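Local structure of quinone reductase (Klebsiella pneumoniae subsp. pneumoniae, 4GI5) at residues 61-70 and 129-138; 86-94 and 139-147. The protein binds FAD and probably works as an NAD(P)H-dependent quinone reductase. All coordinates share one frame; numbering follows the deposited sequence.

Interaction 1. Residues 61-70 and 129-138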
loop_
_atom_site.group_PDB
_atom_site.type_symbol
_atom_site.label_atom_id
_atom_site.label_comp_id
_atom_site.label_asym_id
_atom_site.label_seq_id
_atom_site.Cartn_x
_atom_site.Cartn_y
_atom_site.Cartn_z
ATOM N N LEU B 61 -8.995 2.019 14.673
ATOM C CA LEU B 61 -9.884 2.120 13.514
ATOM C C LEU B 61 -11.029 1.125 13.419
ATOM O O LEU B 61 -12.161 1.544 13.121
ATOM C CB LEU B 61 -9.051 2.055 12.214
ATOM C CG LEU B 61 -7.962 3.118 12.155
ATOM C CD1 LEU B 61 -7.099 2.926 10.873
ATOM C CD2 LEU B 61 -8.450 4.552 12.239
ATOM N N TYR B 62 -10.768 -0.121 13.764
ATOM C CA TYR B 62 -11.820 -1.122 13.778
ATOM C C TYR B 62 -12.879 -0.769 14.911
ATOM O O TYR B 62 -14.097 -0.882 14.621
ATOM C CB TYR B 62 -11.304 -2.500 13.927
ATOM C CG TYR B 62 -10.827 -3.103 12.624
ATOM C CD1 TYR B 62 -11.730 -3.700 11.728
ATOM C CD2 TYR B 62 -9.479 -3.103 12.277
ATOM C CE1 TYR B 62 -11.251 -4.320 10.537
ATOM C CE2 TYR B 62 -9.016 -3.650 11.118
ATOM C CZ TYR B 62 -9.881 -4.295 10.296
ATOM O OH TYR B 62 -9.424 -5.004 9.174
ATOM N N ALA B 63 -12.383 -0.347 16.049
ATOM C CA ALA B 63 -13.324 -0.060 17.218
ATOM C C ALA B 63 -14.189 1.106 16.829
ATOM O O ALA B 63 -15.393 1.151 17.176
ATOM C CB ALA B 63 -12.514 0.181 18.467
HETATM N N MSE B 64 -13.679 2.069 16.047
HETATM C CA MSE B 64 -14.407 3.278 15.640
HETATM C C MSE B 64 -15.297 3.003 14.388
HETATM O O MSE B 64 -15.935 3.879 13.916
HETATM C CB MSE B 64 -13.409 4.406 15.270
HETATM C CG MSE B 64 -12.611 4.853 16.427
HETATM SE SE MSE B 64 -11.029 5.847 15.498
HETATM C CE MSE B 64 -12.125 6.949 16.339
ATOM N N ARG B 65 -15.240 1.809 13.821
ATOM C CA ARG B 65 -15.928 1.402 12.572
ATOM C C ARG B 65 -15.573 2.437 11.471
ATOM O O ARG B 65 -16.373 3.017 10.789
ATOM C CB ARG B 65 -17.446 1.301 12.744
ATOM C CG ARG B 65 -17.810 0.386 13.935
ATOM C CD ARG B 65 -19.309 0.469 14.252
ATOM N NE ARG B 65 -19.998 -0.306 13.232
ATOM C CZ ARG B 65 -20.770 0.168 12.235
ATOM N NH1 ARG B 65 -21.022 1.478 12.073
ATOM N NH2 ARG B 65 -21.298 -0.700 11.373
ATOM N N TRP B 66 -14.298 2.679 11.373
ATOM C CA TRP B 66 -13.763 3.737 10.497
ATOM C C TRP B 66 -14.176 3.455 9.038
ATOM O O TRP B 66 -13.952 2.354 8.529
ATOM C CB TRP B 66 -12.223 3.694 10.604
ATOM C CG TRP B 66 -11.584 4.771 9.722
ATOM C CD1 TRP B 66 -10.933 4.560 8.497
ATOM C CD2 TRP B 66 -11.590 6.171 9.930
ATOM N NE1 TRP B 66 -10.578 5.752 7.976
ATOM C CE2 TRP B 66 -11.004 6.773 8.795
ATOM C CE3 TRP B 66 -12.099 7.009 10.944
ATOM C CZ2 TRP B 66 -10.817 8.149 8.680
ATOM C CZ3 TRP B 66 -11.881 8.407 10.818
ATOM C CH2 TRP B 66 -11.303 8.965 9.709
ATOM N N LYS B 67 -14.692 4.468 8.342
ATOM C CA LYS B 67 -15.035 4.339 6.970
ATOM C C LYS B 67 -13.802 4.368 6.057
ATOM O O LYS B 67 -13.069 5.360 6.101
ATOM C CB LYS B 67 -15.955 5.509 6.537
ATOM C CG LYS B 67 -16.360 5.557 5.073
ATOM C CD LYS B 67 -17.322 6.706 4.696
ATOM C CE LYS B 67 -17.363 6.963 3.167
ATOM N NZ LYS B 67 -18.112 8.178 3.016
ATOM N N ALA B 68 -13.582 3.297 5.320
ATOM C CA ALA B 68 -12.311 3.248 4.533
ATOM C C ALA B 68 -12.313 3.853 3.133
ATOM O O ALA B 68 -11.263 4.295 2.690
ATOM C CB ALA B 68 -11.891 1.780 4.399
ATOM N N GLY B 69 -13.432 3.872 2.422
ATOM C CA GLY B 69 -13.521 4.240 1.039
ATOM C C GLY B 69 -13.813 5.693 0.861
ATOM O O GLY B 69 -14.958 6.105 1.112
ATOM N N TYR B 70 -12.857 6.493 0.470
ATOM C CA TYR B 70 -13.082 7.934 0.249
ATOM C C TYR B 70 -14.123 8.086 -0.883
ATOM O O TYR B 70 -13.977 7.494 -1.985
ATOM C CB TYR B 70 -11.753 8.588 -0.157
ATOM C CG TYR B 70 -11.808 9.997 -0.548
ATOM C CD1 TYR B 70 -12.627 10.866 0.063
ATOM C CD2 TYR B 70 -10.939 10.510 -1.487
ATOM C CE1 TYR B 70 -12.651 12.222 -0.265
ATOM C CE2 TYR B 70 -10.986 11.840 -1.897
ATOM C CZ TYR B 70 -11.906 12.711 -1.285
ATOM O OH TYR B 70 -11.965 14.035 -1.606
ATOM N N ALA B 129 -6.215 -2.424 4.675
ATOM C CA ALA B 129 -7.095 -1.480 4.024
ATOM C C ALA B 129 -7.683 -0.395 4.899
ATOM O O ALA B 129 -7.820 0.756 4.478
ATOM C CB ALA B 129 -8.174 -2.193 3.259
ATOM N N ILE B 130 -8.120 -0.730 6.105
ATOM C CA ILE B 130 -8.788 0.253 6.920
ATOM C C ILE B 130 -7.839 1.424 7.291
ATOM O O ILE B 130 -8.268 2.584 7.353
ATOM C CB ILE B 130 -9.425 -0.388 8.203
ATOM C CG1 ILE B 130 -10.421 0.559 8.831
ATOM C CG2 ILE B 130 -8.411 -0.792 9.195
ATOM C CD1 ILE B 130 -11.268 -0.168 9.918
HETATM N N MSE B 131 -6.567 1.089 7.449
HETATM C CA MSE B 131 -5.508 2.096 7.739
HETATM C C MSE B 131 -5.215 2.913 6.473
HETATM O O MSE B 131 -5.043 4.140 6.534
HETATM C CB MSE B 131 -4.163 1.599 8.366
HETATM C CG MSE B 131 -3.308 2.816 9.068
HETATM SE SE MSE B 131 -1.771 1.799 9.541
HETATM C CE MSE B 131 -2.537 1.933 11.437
ATOM N N LYS B 132 -5.102 2.256 5.337
ATOM C CA LYS B 132 -4.950 2.983 4.078
ATOM C C LYS B 132 -6.133 3.922 3.877
ATOM O O LYS B 132 -5.977 5.035 3.369
ATOM C CB LYS B 132 -4.920 2.026 2.922
ATOM C CG LYS B 132 -4.709 2.663 1.524
ATOM C CD LYS B 132 -3.352 3.371 1.539
ATOM C CE LYS B 132 -3.062 4.151 0.334
ATOM N NZ LYS B 132 -3.953 4.607 -0.709
ATOM N N GLY B 133 -7.316 3.538 4.316
ATOM C CA GLY B 133 -8.463 4.434 4.211
ATOM C C GLY B 133 -8.443 5.631 5.147
ATOM O O GLY B 133 -8.970 6.671 4.780
ATOM N N TRP B 134 -7.821 5.490 6.299
ATOM C CA TRP B 134 -7.474 6.604 7.127
ATOM C C TRP B 134 -6.566 7.602 6.417
ATOM O O TRP B 134 -6.879 8.800 6.350
ATOM C CB TRP B 134 -6.954 6.144 8.429
ATOM C CG TRP B 134 -6.632 7.159 9.441
ATOM C CD1 TRP B 134 -7.496 7.547 10.524
ATOM C CD2 TRP B 134 -5.474 7.966 9.577
ATOM N NE1 TRP B 134 -6.843 8.492 11.317
ATOM C CE2 TRP B 134 -5.665 8.822 10.734
ATOM C CE3 TRP B 134 -4.285 8.107 8.827
ATOM C CZ2 TRP B 134 -4.701 9.739 11.129
ATOM C CZ3 TRP B 134 -3.312 9.035 9.253
ATOM C CH2 TRP B 134 -3.541 9.804 10.423
ATOM N N ILE B 135 -5.508 7.097 5.784
ATOM C CA ILE B 135 -4.652 7.954 4.976
ATOM C C ILE B 135 -5.468 8.638 3.921
ATOM O O ILE B 135 -5.423 9.889 3.753
ATOM C CB ILE B 135 -3.459 7.190 4.382
ATOM C CG1 ILE B 135 -2.581 6.668 5.494
ATOM C CG2 ILE B 135 -2.721 8.039 3.344
ATOM C CD1 ILE B 135 -1.666 7.723 6.094
ATOM N N ASP B 136 -6.200 7.883 3.102
ATOM C CA ASP B 136 -6.861 8.454 1.941
ATOM C C ASP B 136 -7.848 9.548 2.336
ATOM O O ASP B 136 -7.952 10.524 1.627
ATOM C CB ASP B 136 -7.699 7.397 1.222
ATOM C CG ASP B 136 -6.866 6.336 0.431
ATOM O OD1 ASP B 136 -5.650 6.479 0.310
ATOM O OD2 ASP B 136 -7.507 5.259 0.164
ATOM N N ARG B 137 -8.546 9.339 3.425
ATOM C CA ARG B 137 -9.606 10.260 3.854
ATOM C C ARG B 137 -9.133 11.403 4.732
ATOM O O ARG B 137 -9.694 12.512 4.647
ATOM C CB ARG B 137 -10.755 9.499 4.459
ATOM C CG ARG B 137 -11.451 8.597 3.492
ATOM C CD ARG B 137 -12.551 7.654 4.048
ATOM N NE ARG B 137 -13.677 8.529 4.508
ATOM C CZ ARG B 137 -14.009 8.733 5.790
ATOM N NH1 ARG B 137 -13.394 8.151 6.837
ATOM N NH2 ARG B 137 -14.962 9.687 6.036
ATOM N N VAL B 138 -8.152 11.182 5.569
ATOM C CA VAL B 138 -7.699 12.223 6.505
ATOM C C VAL B 138 -6.723 13.190 5.812
ATOM O O VAL B 138 -6.652 14.363 6.131
ATOM C CB VAL B 138 -7.063 11.602 7.724
ATOM C CG1 VAL B 138 -6.404 12.567 8.682
ATOM C CG2 VAL B 138 -8.110 10.783 8.463
HETATM O O HOH W 1 -8.317 -3.452 7.082
HETATM O O HOH W 2 -10.186 5.340 0.452
#
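A68 and G133 bring the two backbones within 4.0 Å, CA to CA, where the irregular chain 61-70 passes over helix 129-138; the second close point is Y70 beside R137. The absence of a side chain at G133 is what permits this approach, since A68 O lies 3.2 Å from G133 CA, where a CB would collide with it. Before the crossing, a type I turn from Y62 to R65 swings the chain back so that Y62 and W66 reach I130 from different directions. I130 CD1 sits over the centre of the Y62 ring, 3.9 Å from its centroid in a CH-pi contact, while CG2 touches Y62 CE2 and CG1 faces W66 CB. L61 crosses W134 at about a right angle, its CD2 3.6 Å from W134 CD1. In this flavodoxin-like fold the contact lays the loop following edge strand 55-60 across a helix that flanks the parallel sheet. The W66 indole is sandwiched: W134 CD1 meets one face and R137 NH1 the other, the latter 3.1 Å above the plane and offset toward the rim. With W66 CG anti to its backbone N (chi1 -180°), the ring reaches the helix and brings NE1 against the G133-W134 backbone. R137 bends at chi3 and lays a guanidinium face under K67 CB; D74 and D102 pair with its NH2, and D74 also with K67 NZ, which would offset the nearby positive charges. One water joins A68 O, Y70 N and D136 OD2, the last at 2.7 Å; another links Y62 OH to I130 N.

Interaction 2. Residues 86-94 and 139-147. With FAD (flavin-adenine dinucleotide), chain C.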
loop_
_atom_site.group_PDB
_atom_site.type_symbol
_atom_site.label_atom_id
_atom_site.label_comp_id
_atom_site.label_asym_id
_atom_site.label_seq_id
_atom_site.Cartn_x
_atom_site.Cartn_y
_atom_site.Cartn_z
ATOM N N PRO B 86 -12.089 13.513 -6.605
ATOM C CA PRO B 86 -11.361 13.323 -5.328
ATOM C C PRO B 86 -10.457 14.458 -4.899
ATOM O O PRO B 86 -10.416 14.792 -3.730
ATOM C CB PRO B 86 -10.540 12.025 -5.625
ATOM C CG PRO B 86 -11.356 11.255 -6.590
ATOM C CD PRO B 86 -12.026 12.331 -7.455
ATOM N N THR B 87 -9.776 15.026 -5.834
ATOM C CA THR B 87 -8.879 16.110 -5.502
ATOM C C THR B 87 -9.608 17.446 -5.164
ATOM O O THR B 87 -9.513 17.980 -4.091
ATOM C CB THR B 87 -7.855 16.356 -6.592
ATOM O OG1 THR B 87 -8.479 16.536 -7.874
ATOM C CG2 THR B 87 -6.832 15.192 -6.761
ATOM N N LEU B 88 -10.250 18.019 -6.156
ATOM C CA LEU B 88 -10.766 19.376 -6.004
ATOM C C LEU B 88 -11.875 19.439 -5.007
ATOM O O LEU B 88 -12.100 20.535 -4.416
ATOM C CB LEU B 88 -11.259 19.932 -7.363
ATOM C CG LEU B 88 -10.095 20.128 -8.363
ATOM C CD1 LEU B 88 -10.604 20.957 -9.579
ATOM C CD2 LEU B 88 -8.913 20.848 -7.802
ATOM N N ASP B 89 -12.636 18.399 -4.821
ATOM C CA ASP B 89 -13.702 18.388 -3.847
ATOM C C ASP B 89 -13.173 18.371 -2.429
ATOM O O ASP B 89 -13.694 19.048 -1.528
ATOM C CB ASP B 89 -14.843 17.421 -4.121
ATOM C CG ASP B 89 -15.678 17.934 -5.293
ATOM O OD1 ASP B 89 -15.307 17.669 -6.388
ATOM O OD2 ASP B 89 -16.696 18.605 -5.072
ATOM N N SER B 90 -12.037 17.730 -2.226
ATOM C CA SER B 90 -11.291 17.876 -0.956
ATOM C C SER B 90 -10.786 19.270 -0.754
ATOM O O SER B 90 -10.879 19.799 0.361
ATOM C CB SER B 90 -10.119 16.840 -0.895
ATOM O OG SER B 90 -9.438 17.029 0.363
ATOM N N LYS B 91 -10.201 19.850 -1.771
ATOM C CA LYS B 91 -9.615 21.200 -1.678
ATOM C C LYS B 91 -10.743 22.165 -1.146
ATOM O O LYS B 91 -10.535 22.925 -0.173
ATOM C CB LYS B 91 -9.208 21.683 -3.009
ATOM C CG LYS B 91 -8.709 23.122 -3.004
ATOM C CD LYS B 91 -8.188 23.587 -4.358
ATOM C CE LYS B 91 -7.858 25.099 -4.219
ATOM N NZ LYS B 91 -7.415 25.421 -5.565
ATOM N N GLN B 92 -11.900 22.057 -1.744
ATOM C CA GLN B 92 -13.053 22.898 -1.283
ATOM C C GLN B 92 -13.561 22.512 0.104
ATOM O O GLN B 92 -13.756 23.410 0.938
ATOM C CB GLN B 92 -14.187 22.903 -2.309
ATOM C CG GLN B 92 -15.283 23.852 -1.796
ATOM C CD GLN B 92 -16.500 23.865 -2.668
ATOM O OE1 GLN B 92 -17.264 22.859 -2.808
ATOM N NE2 GLN B 92 -16.679 25.001 -3.299
ATOM N N ALA B 93 -13.729 21.219 0.401
ATOM C CA ALA B 93 -14.217 20.793 1.705
ATOM C C ALA B 93 -13.335 21.217 2.829
ATOM O O ALA B 93 -13.811 21.673 3.911
ATOM C CB ALA B 93 -14.411 19.321 1.766
ATOM N N PHE B 94 -12.031 21.094 2.631
ATOM C CA PHE B 94 -11.088 21.455 3.666
ATOM C C PHE B 94 -11.101 23.018 3.841
ATOM O O PHE B 94 -11.087 23.488 4.985
ATOM C CB PHE B 94 -9.660 21.020 3.335
ATOM C CG PHE B 94 -8.675 21.343 4.416
ATOM C CD1 PHE B 94 -8.559 20.504 5.493
ATOM C CD2 PHE B 94 -7.922 22.457 4.380
ATOM C CE1 PHE B 94 -7.740 20.774 6.539
ATOM C CE2 PHE B 94 -7.006 22.740 5.418
ATOM C CZ PHE B 94 -6.985 21.929 6.515
ATOM N N TYR B 139 -5.921 12.670 4.845
ATOM C CA TYR B 139 -4.855 13.461 4.254
ATOM C C TYR B 139 -5.421 14.335 3.157
ATOM O O TYR B 139 -5.229 14.110 1.961
ATOM C CB TYR B 139 -3.743 12.518 3.693
ATOM C CG TYR B 139 -2.678 12.154 4.632
ATOM C CD1 TYR B 139 -2.841 12.202 6.018
ATOM C CD2 TYR B 139 -1.455 11.625 4.141
ATOM C CE1 TYR B 139 -1.863 11.873 6.912
ATOM C CE2 TYR B 139 -0.448 11.281 5.027
ATOM C CZ TYR B 139 -0.571 11.459 6.407
ATOM O OH TYR B 139 0.491 11.084 7.163
ATOM N N ALA B 140 -6.181 15.338 3.543
ATOM C CA ALA B 140 -6.869 16.207 2.580
ATOM C C ALA B 140 -5.977 17.214 1.792
ATOM O O ALA B 140 -4.896 17.593 2.228
ATOM C CB ALA B 140 -7.948 17.020 3.388
ATOM N N TRP B 141 -6.569 17.701 0.732
ATOM C CA TRP B 141 -6.005 18.755 -0.076
ATOM C C TRP B 141 -6.021 20.061 0.694
ATOM O O TRP B 141 -7.121 20.486 1.070
ATOM C CB TRP B 141 -6.705 18.888 -1.392
ATOM C CG TRP B 141 -6.065 19.961 -2.292
ATOM C CD1 TRP B 141 -5.771 21.333 -1.957
ATOM C CD2 TRP B 141 -5.656 19.825 -3.634
ATOM N NE1 TRP B 141 -5.192 21.965 -3.007
ATOM C CE2 TRP B 141 -5.152 21.098 -4.060
ATOM C CE3 TRP B 141 -5.692 18.793 -4.508
ATOM C CZ2 TRP B 141 -4.665 21.319 -5.322
ATOM C CZ3 TRP B 141 -5.203 18.992 -5.780
ATOM C CH2 TRP B 141 -4.690 20.252 -6.180
ATOM N N GLY B 142 -4.895 20.616 1.036
ATOM C CA GLY B 142 -4.802 21.788 1.930
ATOM C C GLY B 142 -4.259 21.381 3.263
ATOM O O GLY B 142 -3.927 22.267 4.070
ATOM N N PHE B 143 -4.182 20.038 3.558
ATOM C CA PHE B 143 -3.801 19.528 4.870
ATOM C C PHE B 143 -2.486 18.731 4.690
ATOM O O PHE B 143 -1.411 19.129 5.111
ATOM C CB PHE B 143 -4.909 18.672 5.465
ATOM C CG PHE B 143 -4.622 18.197 6.864
ATOM C CD1 PHE B 143 -4.555 19.109 7.912
ATOM C CD2 PHE B 143 -4.453 16.863 7.147
ATOM C CE1 PHE B 143 -4.336 18.696 9.179
ATOM C CE2 PHE B 143 -4.294 16.441 8.447
ATOM C CZ PHE B 143 -4.180 17.384 9.459
ATOM N N ALA B 144 -2.564 17.613 3.974
ATOM C CA ALA B 144 -1.382 16.787 3.686
ATOM C C ALA B 144 -0.733 16.922 2.337
ATOM O O ALA B 144 0.433 16.512 2.123
ATOM C CB ALA B 144 -1.735 15.310 3.914
ATOM N N TYR B 145 -1.475 17.392 1.364
ATOM C CA TYR B 145 -0.988 17.699 0.043
ATOM C C TYR B 145 -1.685 18.896 -0.535
ATOM O O TYR B 145 -2.639 19.401 0.045
ATOM C CB TYR B 145 -1.065 16.493 -0.875
ATOM C CG TYR B 145 -2.465 16.181 -1.418
ATOM C CD1 TYR B 145 -3.456 15.735 -0.622
ATOM C CD2 TYR B 145 -2.685 16.264 -2.771
ATOM C CE1 TYR B 145 -4.735 15.464 -1.102
ATOM C CE2 TYR B 145 -3.930 15.985 -3.296
ATOM C CZ TYR B 145 -4.959 15.604 -2.438
ATOM O OH TYR B 145 -6.201 15.315 -3.014
ATOM N N GLY B 146 -1.180 19.355 -1.680
ATOM C CA GLY B 146 -1.799 20.536 -2.283
ATOM C C GLY B 146 -1.420 21.860 -1.617
ATOM O O GLY B 146 -2.051 22.889 -1.907
ATOM N N VAL B 147 -0.459 21.872 -0.717
ATOM C CA VAL B 147 -0.143 23.046 0.057
ATOM C C VAL B 147 1.094 23.674 -0.644
ATOM O O VAL B 147 1.989 22.926 -0.964
ATOM C CB VAL B 147 0.197 22.649 1.497
ATOM C CG1 VAL B 147 0.682 23.841 2.333
ATOM C CG2 VAL B 147 -1.071 22.041 2.142
HETATM P PA FAD C . -10.568 13.037 -12.383
HETATM O O1A FAD C . -11.871 12.418 -12.533
HETATM O O2A FAD C . -10.258 13.950 -11.237
HETATM O O5B FAD C . -10.250 13.762 -13.779
HETATM C C5B FAD C . -8.961 14.291 -14.037
HETATM C C4B FAD C . -9.000 15.171 -15.232
HETATM O O4B FAD C . -9.252 14.382 -16.382
HETATM C C3B FAD C . -10.124 16.196 -15.072
HETATM O O3B FAD C . -9.464 17.406 -15.476
HETATM C C2B FAD C . -11.098 15.714 -16.106
HETATM O O2B FAD C . -11.907 16.787 -16.613
HETATM C C1B FAD C . -10.247 15.051 -17.158
HETATM N N9A FAD C . -11.090 14.104 -17.943
HETATM C C8A FAD C . -12.089 13.175 -17.544
HETATM N N7A FAD C . -12.627 12.519 -18.572
HETATM C C5A FAD C . -12.020 13.109 -19.583
HETATM C C6A FAD C . -12.282 12.925 -21.018
HETATM N N6A FAD C . -13.252 11.987 -21.241
HETATM N N1A FAD C . -11.561 13.623 -21.934
HETATM C C2A FAD C . -10.720 14.523 -21.519
HETATM N N3A FAD C . -10.456 14.671 -20.159
HETATM C C4A FAD C . -11.026 13.991 -19.233
HETATM N N1 FAD C . -0.796 11.182 -7.627
HETATM C C2 FAD C . 0.440 10.720 -7.557
HETATM O O2 FAD C . 1.190 10.801 -8.544
HETATM N N3 FAD C . 0.883 9.993 -6.491
HETATM C C4 FAD C . 0.161 9.980 -5.349
HETATM O O4 FAD C . 0.589 9.340 -4.354
HETATM C C4X FAD C . -1.145 10.508 -5.314
HETATM N N5 FAD C . -1.870 10.509 -4.118
HETATM C C5X FAD C . -3.226 10.904 -4.191
HETATM C C6 FAD C . -4.056 10.710 -3.059
HETATM C C7 FAD C . -5.383 11.144 -3.121
HETATM C C7M FAD C . -6.263 10.874 -1.951
HETATM C C8 FAD C . -5.865 11.784 -4.316
HETATM C C8M FAD C . -7.326 12.197 -4.440
HETATM C C9 FAD C . -5.084 11.962 -5.447
HETATM C C9A FAD C . -3.733 11.528 -5.376
HETATM N N10 FAD C . -2.898 11.630 -6.525
HETATM C C10 FAD C . -1.588 11.145 -6.527
HETATM C "C1'" FAD C . -3.425 12.097 -7.788
HETATM C "C2'" FAD C . -4.282 10.993 -8.412
HETATM O "O2'" FAD C . -3.517 9.850 -8.853
HETATM C "C3'" FAD C . -5.023 11.615 -9.611
HETATM O "O3'" FAD C . -5.955 12.542 -9.019
HETATM C "C4'" FAD C . -5.873 10.561 -10.361
HETATM O "O4'" FAD C . -4.985 9.682 -11.072
HETATM C "C5'" FAD C . -6.835 11.230 -11.381
HETATM O "O5'" FAD C . -7.715 10.247 -11.920
HETATM P P FAD C . -9.308 10.494 -11.645
HETATM O O1P FAD C . -10.052 9.373 -12.397
HETATM O O2P FAD C . -9.619 10.703 -10.227
HETATM O O3P FAD C . -9.381 11.886 -12.438
HETATM O O HOH W 3 -8.016 14.348 -1.460
HETATM O O HOH W 4 -8.060 23.061 0.796
#
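Part of the FAD pocket is built here, where the start of helix 86-96 meets the loop leaving helix 129-138: P86, T87 and Y145 all border the flavin nucleotide. P86 CB lies 3.4 Å from the C8M methyl of FAD, and Y145 OH comes within 3.6 Å of the same methyl. T87 CG2 turns to the ribityl O3', while its CB touches W141 CZ3 at 3.8 Å, obliquely to the ring. The direct polar link is W141 N to S90 OG, 3.0 Å long and nearly straight at 161°; S90 OG stands anti to its own backbone N (chi1 -180°), which carries it to the loop. K91 runs extended alongside the W141 indole, with its CB 3.7 Å from the centroid of the five-membered ring, and G146 CA lies over the opposite face. At F94, farther along the helix, the loop residue F143 sets its CB over one face of the ring, and G142 fits beside F94 where a CB would clash. A water donates hydrogen bonds to K91 O and W141 O, 2.8 Å from the latter, bridging the backbones. The meeting of C8M with P86 CB and the Y145 hydroxyl is consistent with van der Waals contact at this flavin edge, while the second subunit supplies much of FAD's hydrogen bonding.

From the N terminus, the chain leaves strand 55-60 into 61-70, forms helix 86-96, passes through helix 101-112 and strand 115-121, and only then reaches helix 129-138, where interaction 1 closes its loop. The chain runs straight on into 139-147, which turns back to helix 86-96 and closes interaction 2. The two loops cross, because their segments alternate along the sequence. Their centres are about 17 Å apart, yet they touch: Y70 OH lies 2.7 Å from P86 O in a probable hydrogen bond. Together they tie the loop after strand 55-60, helix 86-96, helix 129-138 and the loop after it to one another, and both also touch the second subunit.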